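Hypothetical methylmalonyl-CoA decarboxylase alpha subunit (PDB 1X0U) belongs to the carboxyl transferase family of the ClpP/crotonase clan and probably serves as the carboxyl transferase subunit of a larger enzyme. Local coordinates at residues Leu48-Gly53 against Gly86-Arg91; Ala127-Ile132 against Ile164-Ile169; Thr246-Ser251 against Glu303-His308. One frame throughout, in Å; residues are numbered along the deposited sequence.

Interaction 1: Leu48-Gly53 against Gly86-Arg91; sequences LLFDDG and GKVDGR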
# COMPACT_ATOMS: atom_id res chain seq x y z
N LEU A 48 -42.21 10.14 0.13
CA LEU A 48 -42.10 10.83 1.41
C LEU A 48 -40.62 10.99 1.79
O LEU A 48 -40.17 12.09 2.13
CB LEU A 48 -42.82 10.04 2.52
CG LEU A 48 -44.23 10.37 3.01
CD1 LEU A 48 -44.81 11.59 2.30
CD2 LEU A 48 -45.13 9.16 2.81
N LEU A 49 -39.87 9.90 1.69
CA LEU A 49 -38.45 9.88 2.05
C LEU A 49 -37.51 10.75 1.22
O LEU A 49 -36.66 11.44 1.77
CB LEU A 49 -37.93 8.44 2.02
CG LEU A 49 -36.42 8.26 2.20
CD1 LEU A 49 -35.97 8.92 3.49
CD2 LEU A 49 -36.06 6.77 2.20
N PHE A 50 -37.64 10.70 -0.10
CA PHE A 50 -36.73 11.46 -0.93
C PHE A 50 -37.20 12.86 -1.20
O PHE A 50 -38.40 13.08 -1.29
CB PHE A 50 -36.47 10.71 -2.22
CG PHE A 50 -35.70 9.44 -2.01
CD1 PHE A 50 -36.35 8.24 -1.77
CD2 PHE A 50 -34.31 9.47 -1.99
CE1 PHE A 50 -35.62 7.09 -1.52
CE2 PHE A 50 -33.58 8.33 -1.73
CZ PHE A 50 -34.23 7.14 -1.50
N ASP A 51 -36.26 13.79 -1.31
CA ASP A 51 -36.59 15.19 -1.55
C ASP A 51 -37.69 15.16 -2.58
O ASP A 51 -37.47 15.25 -3.79
CB ASP A 51 -35.35 15.95 -2.01
CG ASP A 51 -34.28 15.96 -0.94
OD1 ASP A 51 -34.62 15.66 0.21
OD2 ASP A 51 -33.11 16.25 -1.24
N ASP A 52 -38.89 14.98 -2.02
CA ASP A 52 -40.15 14.84 -2.72
C ASP A 52 -40.12 15.33 -4.12
O ASP A 52 -39.62 16.42 -4.42
CB ASP A 52 -41.29 15.49 -1.91
CG ASP A 52 -41.53 14.80 -0.57
OD1 ASP A 52 -42.67 14.88 -0.05
OD2 ASP A 52 -40.58 14.17 -0.03
N GLY A 53 -40.66 14.50 -4.99
CA GLY A 53 -40.71 14.84 -6.39
C GLY A 53 -39.58 14.21 -7.18
O GLY A 53 -39.42 14.55 -8.35
N GLY A 86 -32.03 8.52 -4.85
CA GLY A 86 -32.52 9.88 -4.90
C GLY A 86 -31.74 10.74 -3.91
O GLY A 86 -30.66 10.37 -3.45
N LYS A 87 -32.30 11.89 -3.56
CA LYS A 87 -31.67 12.79 -2.62
C LYS A 87 -32.52 12.83 -1.35
O LYS A 87 -33.75 12.86 -1.42
CB LYS A 87 -31.60 14.21 -3.21
CG LYS A 87 -30.20 14.72 -3.56
CD LYS A 87 -29.57 13.93 -4.68
CE LYS A 87 -28.25 14.55 -5.14
NZ LYS A 87 -28.44 15.80 -5.95
N VAL A 88 -31.86 12.78 -0.20
CA VAL A 88 -32.53 12.89 1.09
C VAL A 88 -31.78 14.06 1.70
O VAL A 88 -30.62 13.92 2.08
CB VAL A 88 -32.35 11.64 1.99
CG1 VAL A 88 -33.10 11.84 3.29
CG2 VAL A 88 -32.86 10.39 1.29
N ASP A 89 -32.42 15.22 1.77
CA ASP A 89 -31.79 16.43 2.29
C ASP A 89 -30.59 16.83 1.44
O ASP A 89 -29.57 17.27 1.96
CB ASP A 89 -31.38 16.24 3.75
CG ASP A 89 -32.58 16.19 4.69
OD1 ASP A 89 -33.38 17.14 4.66
OD2 ASP A 89 -32.72 15.21 5.45
N GLY A 90 -30.73 16.68 0.13
CA GLY A 90 -29.65 17.04 -0.79
C GLY A 90 -28.50 16.06 -0.86
O GLY A 90 -27.53 16.29 -1.59
N ARG A 91 -28.59 14.97 -0.11
CA ARG A 91 -27.53 13.96 -0.11
C ARG A 91 -28.02 12.70 -0.80
O ARG A 91 -29.17 12.31 -0.66
CB ARG A 91 -27.13 13.64 1.34
CG ARG A 91 -26.68 14.86 2.13
CD ARG A 91 -26.44 14.52 3.59
NE ARG A 91 -25.33 13.59 3.78
CZ ARG A 91 -25.11 12.91 4.90
NH1 ARG A 91 -25.95 13.05 5.93
NH2 ARG A 91 -24.05 12.12 5.01
O HOH W 1 -34.91 13.18 -4.64

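Interaction 2: Ala127-Ile132 against Ile164-Ile169; sequences APVVGI and IPQITI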
# COMPACT_ATOMS: atom_id res chain seq x y z
N ALA A 127 -22.75 5.52 -1.05
CA ALA A 127 -23.97 6.15 -0.56
C ALA A 127 -24.75 5.21 0.35
O ALA A 127 -24.71 3.99 0.18
CB ALA A 127 -24.85 6.59 -1.72
N PRO A 128 -25.45 5.77 1.35
CA PRO A 128 -26.24 4.97 2.29
C PRO A 128 -27.35 4.21 1.56
O PRO A 128 -27.68 4.52 0.42
CB PRO A 128 -26.82 6.01 3.25
CG PRO A 128 -25.86 7.19 3.15
CD PRO A 128 -25.52 7.21 1.68
N VAL A 129 -27.92 3.22 2.24
CA VAL A 129 -29.02 2.44 1.68
C VAL A 129 -30.09 2.21 2.74
O VAL A 129 -29.81 1.70 3.82
CB VAL A 129 -28.56 1.06 1.18
CG1 VAL A 129 -27.74 0.37 2.24
CG2 VAL A 129 -29.78 0.20 0.85
N VAL A 130 -31.33 2.59 2.44
CA VAL A 130 -32.38 2.33 3.39
C VAL A 130 -33.35 1.38 2.71
O VAL A 130 -33.81 1.62 1.59
CB VAL A 130 -33.11 3.62 3.88
CG1 VAL A 130 -32.38 4.87 3.44
CG2 VAL A 130 -34.56 3.61 3.43
N GLY A 131 -33.61 0.27 3.39
CA GLY A 131 -34.53 -0.72 2.85
C GLY A 131 -35.87 -0.65 3.55
O GLY A 131 -35.98 -0.97 4.73
N ILE A 132 -36.89 -0.22 2.81
CA ILE A 132 -38.24 -0.14 3.35
C ILE A 132 -38.90 -1.49 3.11
O ILE A 132 -39.47 -1.76 2.04
CB ILE A 132 -39.03 0.99 2.66
CG1 ILE A 132 -38.17 2.26 2.60
CG2 ILE A 132 -40.30 1.28 3.45
CD1 ILE A 132 -38.84 3.42 1.89
N ILE A 164 -20.89 1.61 4.32
CA ILE A 164 -21.97 2.54 4.03
C ILE A 164 -23.09 2.27 5.03
O ILE A 164 -23.45 1.12 5.29
CB ILE A 164 -22.51 2.37 2.57
CG1 ILE A 164 -22.80 0.90 2.25
CG2 ILE A 164 -21.48 2.91 1.57
CD1 ILE A 164 -23.57 0.69 0.93
N PRO A 165 -23.66 3.33 5.62
CA PRO A 165 -24.74 3.18 6.60
C PRO A 165 -25.89 2.38 6.00
O PRO A 165 -26.30 2.64 4.88
CB PRO A 165 -25.16 4.62 6.90
CG PRO A 165 -23.94 5.42 6.55
CD PRO A 165 -23.45 4.75 5.30
N GLN A 166 -26.41 1.42 6.76
CA GLN A 166 -27.52 0.59 6.31
C GLN A 166 -28.67 0.65 7.30
O GLN A 166 -28.58 0.11 8.41
CB GLN A 166 -27.07 -0.86 6.17
CG GLN A 166 -26.04 -1.10 5.08
CD GLN A 166 -25.57 -2.53 5.09
OE1 GLN A 166 -24.70 -2.92 5.89
NE2 GLN A 166 -26.16 -3.34 4.21
N ILE A 167 -29.76 1.29 6.88
CA ILE A 167 -30.95 1.43 7.72
C ILE A 167 -32.15 0.68 7.12
O ILE A 167 -32.40 0.77 5.92
CB ILE A 167 -31.33 2.92 7.86
CG1 ILE A 167 -30.17 3.69 8.47
CG2 ILE A 167 -32.56 3.06 8.73
CD1 ILE A 167 -30.32 5.21 8.40
N THR A 168 -32.88 -0.06 7.94
CA THR A 168 -34.04 -0.78 7.44
C THR A 168 -35.30 -0.28 8.12
O THR A 168 -35.32 -0.09 9.34
CB THR A 168 -33.96 -2.29 7.72
OG1 THR A 168 -34.25 -2.53 9.10
CG2 THR A 168 -32.60 -2.85 7.40
N ILE A 169 -36.35 -0.04 7.34
CA ILE A 169 -37.63 0.35 7.93
C ILE A 169 -38.44 -0.92 7.78
O ILE A 169 -38.72 -1.35 6.66
CB ILE A 169 -38.34 1.48 7.14
CG1 ILE A 169 -37.53 2.77 7.22
CG2 ILE A 169 -39.74 1.72 7.72
CD1 ILE A 169 -38.19 3.91 6.48

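Interaction 3: Thr246-Ser251 against Glu303-His308; sequences TKRLLS and EFLEVH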
# COMPACT_ATOMS: atom_id res chain seq x y z
N THR A 246 -35.80 8.17 9.88
CA THR A 246 -34.67 7.78 9.04
C THR A 246 -33.94 9.03 8.54
O THR A 246 -32.70 9.05 8.49
CB THR A 246 -35.07 6.92 7.82
OG1 THR A 246 -35.74 7.75 6.86
CG2 THR A 246 -35.96 5.77 8.22
N LYS A 247 -34.69 10.06 8.16
CA LYS A 247 -34.07 11.30 7.70
C LYS A 247 -33.22 11.90 8.81
O LYS A 247 -32.14 12.44 8.57
CB LYS A 247 -35.11 12.34 7.30
CG LYS A 247 -35.86 12.09 6.02
CD LYS A 247 -36.81 13.26 5.80
CE LYS A 247 -37.58 13.13 4.50
NZ LYS A 247 -38.36 14.37 4.25
N ARG A 248 -33.72 11.82 10.04
CA ARG A 248 -33.01 12.38 11.18
C ARG A 248 -31.77 11.54 11.48
O ARG A 248 -30.70 12.08 11.79
CB ARG A 248 -33.92 12.43 12.40
CG ARG A 248 -33.32 13.25 13.54
CD ARG A 248 -34.14 13.15 14.82
NE ARG A 248 -33.41 13.77 15.93
CZ ARG A 248 -33.72 13.60 17.21
NH1 ARG A 248 -34.75 12.83 17.55
NH2 ARG A 248 -33.00 14.19 18.15
N LEU A 249 -31.91 10.22 11.38
CA LEU A 249 -30.79 9.33 11.62
C LEU A 249 -29.70 9.61 10.60
O LEU A 249 -28.54 9.80 10.96
CB LEU A 249 -31.25 7.87 11.51
CG LEU A 249 -30.17 6.81 11.75
CD1 LEU A 249 -29.53 7.06 13.13
CD2 LEU A 249 -30.79 5.41 11.67
N LEU A 250 -30.07 9.66 9.32
CA LEU A 250 -29.10 9.93 8.27
C LEU A 250 -28.36 11.25 8.49
O LEU A 250 -27.16 11.35 8.18
CB LEU A 250 -29.79 9.96 6.90
CG LEU A 250 -30.21 8.63 6.27
CD1 LEU A 250 -31.12 8.92 5.09
CD2 LEU A 250 -28.97 7.84 5.84
N SER A 251 -29.07 12.25 9.00
CA SER A 251 -28.46 13.56 9.25
C SER A 251 -27.26 13.46 10.19
O SER A 251 -26.40 14.32 10.16
CB SER A 251 -29.48 14.55 9.82
OG SER A 251 -29.85 14.23 11.16
N GLU A 303 -30.75 18.25 22.18
CA GLU A 303 -31.26 17.18 21.31
C GLU A 303 -30.46 15.88 21.38
O GLU A 303 -29.23 15.88 21.37
CB GLU A 303 -31.35 17.66 19.86
CG GLU A 303 -32.74 18.17 19.47
CD GLU A 303 -33.88 17.33 20.07
OE1 GLU A 303 -34.24 17.55 21.25
OE2 GLU A 303 -34.42 16.45 19.36
N PHE A 304 -31.18 14.77 21.45
CA PHE A 304 -30.55 13.46 21.56
C PHE A 304 -31.40 12.40 20.86
O PHE A 304 -32.56 12.18 21.23
CB PHE A 304 -30.39 13.11 23.05
CG PHE A 304 -29.76 11.77 23.32
CD1 PHE A 304 -28.50 11.46 22.82
CD2 PHE A 304 -30.40 10.85 24.14
CE1 PHE A 304 -27.88 10.26 23.14
CE2 PHE A 304 -29.80 9.64 24.47
CZ PHE A 304 -28.53 9.34 23.97
N LEU A 305 -30.83 11.76 19.84
CA LEU A 305 -31.53 10.72 19.10
C LEU A 305 -31.09 9.43 19.78
O LEU A 305 -29.97 8.94 19.57
CB LEU A 305 -31.12 10.72 17.61
CG LEU A 305 -31.98 9.86 16.66
CD1 LEU A 305 -31.43 9.90 15.25
CD2 LEU A 305 -31.99 8.44 17.14
N GLU A 306 -31.97 8.89 20.62
CA GLU A 306 -31.63 7.70 21.38
C GLU A 306 -31.86 6.37 20.67
O GLU A 306 -32.96 6.06 20.22
CB GLU A 306 -32.37 7.70 22.72
CG GLU A 306 -31.84 6.66 23.68
CD GLU A 306 -32.31 6.89 25.09
OE1 GLU A 306 -32.70 8.02 25.41
OE2 GLU A 306 -32.27 5.95 25.90
N VAL A 307 -30.78 5.59 20.60
CA VAL A 307 -30.79 4.28 19.98
C VAL A 307 -31.16 3.23 21.03
O VAL A 307 -30.70 3.31 22.17
CB VAL A 307 -29.38 3.95 19.40
CG1 VAL A 307 -29.36 2.55 18.78
CG2 VAL A 307 -29.00 4.98 18.36
N HIS A 308 -31.98 2.25 20.65
CA HIS A 308 -32.41 1.20 21.57
C HIS A 308 -33.02 1.79 22.85
O HIS A 308 -32.85 1.24 23.94
CB HIS A 308 -31.21 0.33 21.95
CG HIS A 308 -31.04 -0.89 21.10
ND1 HIS A 308 -29.81 -1.42 20.80
CD2 HIS A 308 -31.96 -1.73 20.56
CE1 HIS A 308 -29.97 -2.53 20.10
NE2 HIS A 308 -31.26 -2.74 19.94
O HOH W 2 -35.14 12.35 20.34

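Interaction 1: Leu48-Gly53 against Gly86-Arg91
Gly86 lies against the ring of Phe50, whose CD2 comes within 3.5 Å of Gly86 C; with no side chain there, the backbone can run close beside the ring. At the next residue the chains are joined by a backbone bond, Asp51 N donating to Lys87 O at 2.7 Å, with the carbonyl oxygen also lying at the edge of the Phe50 ring. The Lys87 amide donates to a water, while its bent side chain leads off to a salt bridge with Glu503 of the second subunit. Val88 starts off pointing away from segment 48-53, yet its CG2 still meets Phe50 CD2 at 3.7 Å and Leu49 CD1 at 4.1 Å, and the side chains of Leu49 and Val88 cross at a slant. Asp89 and Gly90 then turn their amides to the Asp51 carboxylate, one to each oxygen: Asp89 N to OD1 of Asp51 at 2.7 Å and Gly90 N to OD2 of Asp51 at 2.8 Å. With chi1 at -62° the Asp51 carboxylate is set beside its own backbone N and reaches the turn, and both oxygens use their syn lone pairs. This two-pronged grip fixes the rotation of the group and would be expected to stabilise its negative charge. Arg91 closes the turn and sends its guanidinium to Leu253 and Ser255. Val88 to Arg91 form a type I' beta turn whose end residues are bonded to each other both ways, the tight two-residue turn of a beta hairpin joining strands 81-88 and 91-98, here clasped by an aspartate just past a helix end.

Interaction 2: Ala127-Ile132 against Ile164-Ile169
Val129 lays its CG1 along the aliphatic part of Gln166, 3.6 Å from Gln166 CG, the two side chains running side by side in the same direction. The chi1 of Val129, 49°, sets CG1 between the backbone N and the carbonyl carbon, and this branch also approaches Ile164 CD1. One residue earlier, the rings of Pro128 and Pro165 lie alongside each other, with Pro128 CG 4.0 Å from Pro165 CD. Ile164 packs its CB and CD1 against the carbonyl oxygen of Ala127. Between the two layers of side chains a parallel ladder joins the backbones: Val129 N donates to Pro165 O at 3.2 Å, Ile167 N to Val129 O at 3.1 Å, Gly131 N to Ile167 O at 2.8 Å and Ile169 N to Gly131 O, also at 2.8 Å. Between these rungs, alpha carbons such as Val130 CA offer their hydrogens to carbonyl oxygens opposite. On the face carrying Val130, Ile132, Ile167 and Ile169, Ile132 and Ile169 lie side by side, with Ile132 CG2 4.2 Å from Ile169 CB; helix 239-252 covers this face through Ala242, Thr246 and Leu249. Val129, Gln166 and Thr168 line the other face, where Val129 meets Tyr119 of helix 109-125. Gly131 adds no side chain there beside Thr168. Every residue of the pair is buried, and strand 91-98 bonds to the other edge of strand 129-133. Two neighbouring parallel strands linked through helix 144-160 make a beta-alpha-beta crossover within the crotonase-type core of this family.

Interaction 3: Thr246-Ser251 against Glu303-His308
Chi1 of Arg248, -169°, swings CG away from the backbone N, and the chain then runs fully extended to NE, carrying the guanidinium from the helix to the start of the opposite segment. Glu303 answers with a bend at chi2, -40°, which folds its carboxylate back toward the arginine. Arg248 NH2 and Glu303 OE2 stand 2.9 Å apart in a salt bridge, but the oxygen lies well out of the guanidinium plane and no N-H points at it, so the attraction is one of charge. The carboxylate and guanidinium planes are tilted by just 18°, although the two side chains cross at about a right angle. Leu305 comes from the other side of the guanidinium: its CB sits over the centre of that face, 3.9 Å from CZ of Arg248, so the flat group is held between an acid oxygen and an aliphatic carbon. At its edge, in plane, Arg248 NH1 donates to a water 2.9 Å away, which in turn donates to Phe304 O at 2.7 Å, steadying the arginine on the backbone as well. Further into the interface the contact becomes apolar. Leu305 CD1 reaches the helix backbone, 3.7 Å from Leu249 CA, and meets Leu249 CD1 at 4.0 Å, the leucine side chains crossing nearly at right angles. Glu303 is exposed and Arg248 partly so, whereas both leucines are buried. Helix 239-252 here faces strand 305-307, an outermost strand, within the chain, of the sheet it begins with strand 315-322. Leu249 and Leu305 both touch Phe234 of strand 234-236, at the edge of the sheet that holds strands 129-133 and 166-170, and Leu249 also reaches Phe187 and Ile167 of that sheet and Phe319 of strand 315-322.

Overall arrangement
Interaction 2 is wholly buried and rests on backbone bonds within the sheet of strand 129-133, whereas interactions 1 and 3 are partly exposed and combine apolar packing with polar groups on their exposed sides. Interaction 1 fastens a helix end to the hairpin of that same sheet; interaction 3 carries the sheet's covering helix 239-252 across to the sheet of strand 305-307. That helix links all three. Its Thr246 and Leu249 pack on Ile169 and Ile167 of interaction 2, while Leu49 of interaction 1 touches Thr246 and also Val130. Charge is used differently at the two exposed sides: Asp51 is gripped by amides of a turn, Arg248 by an acid and a water.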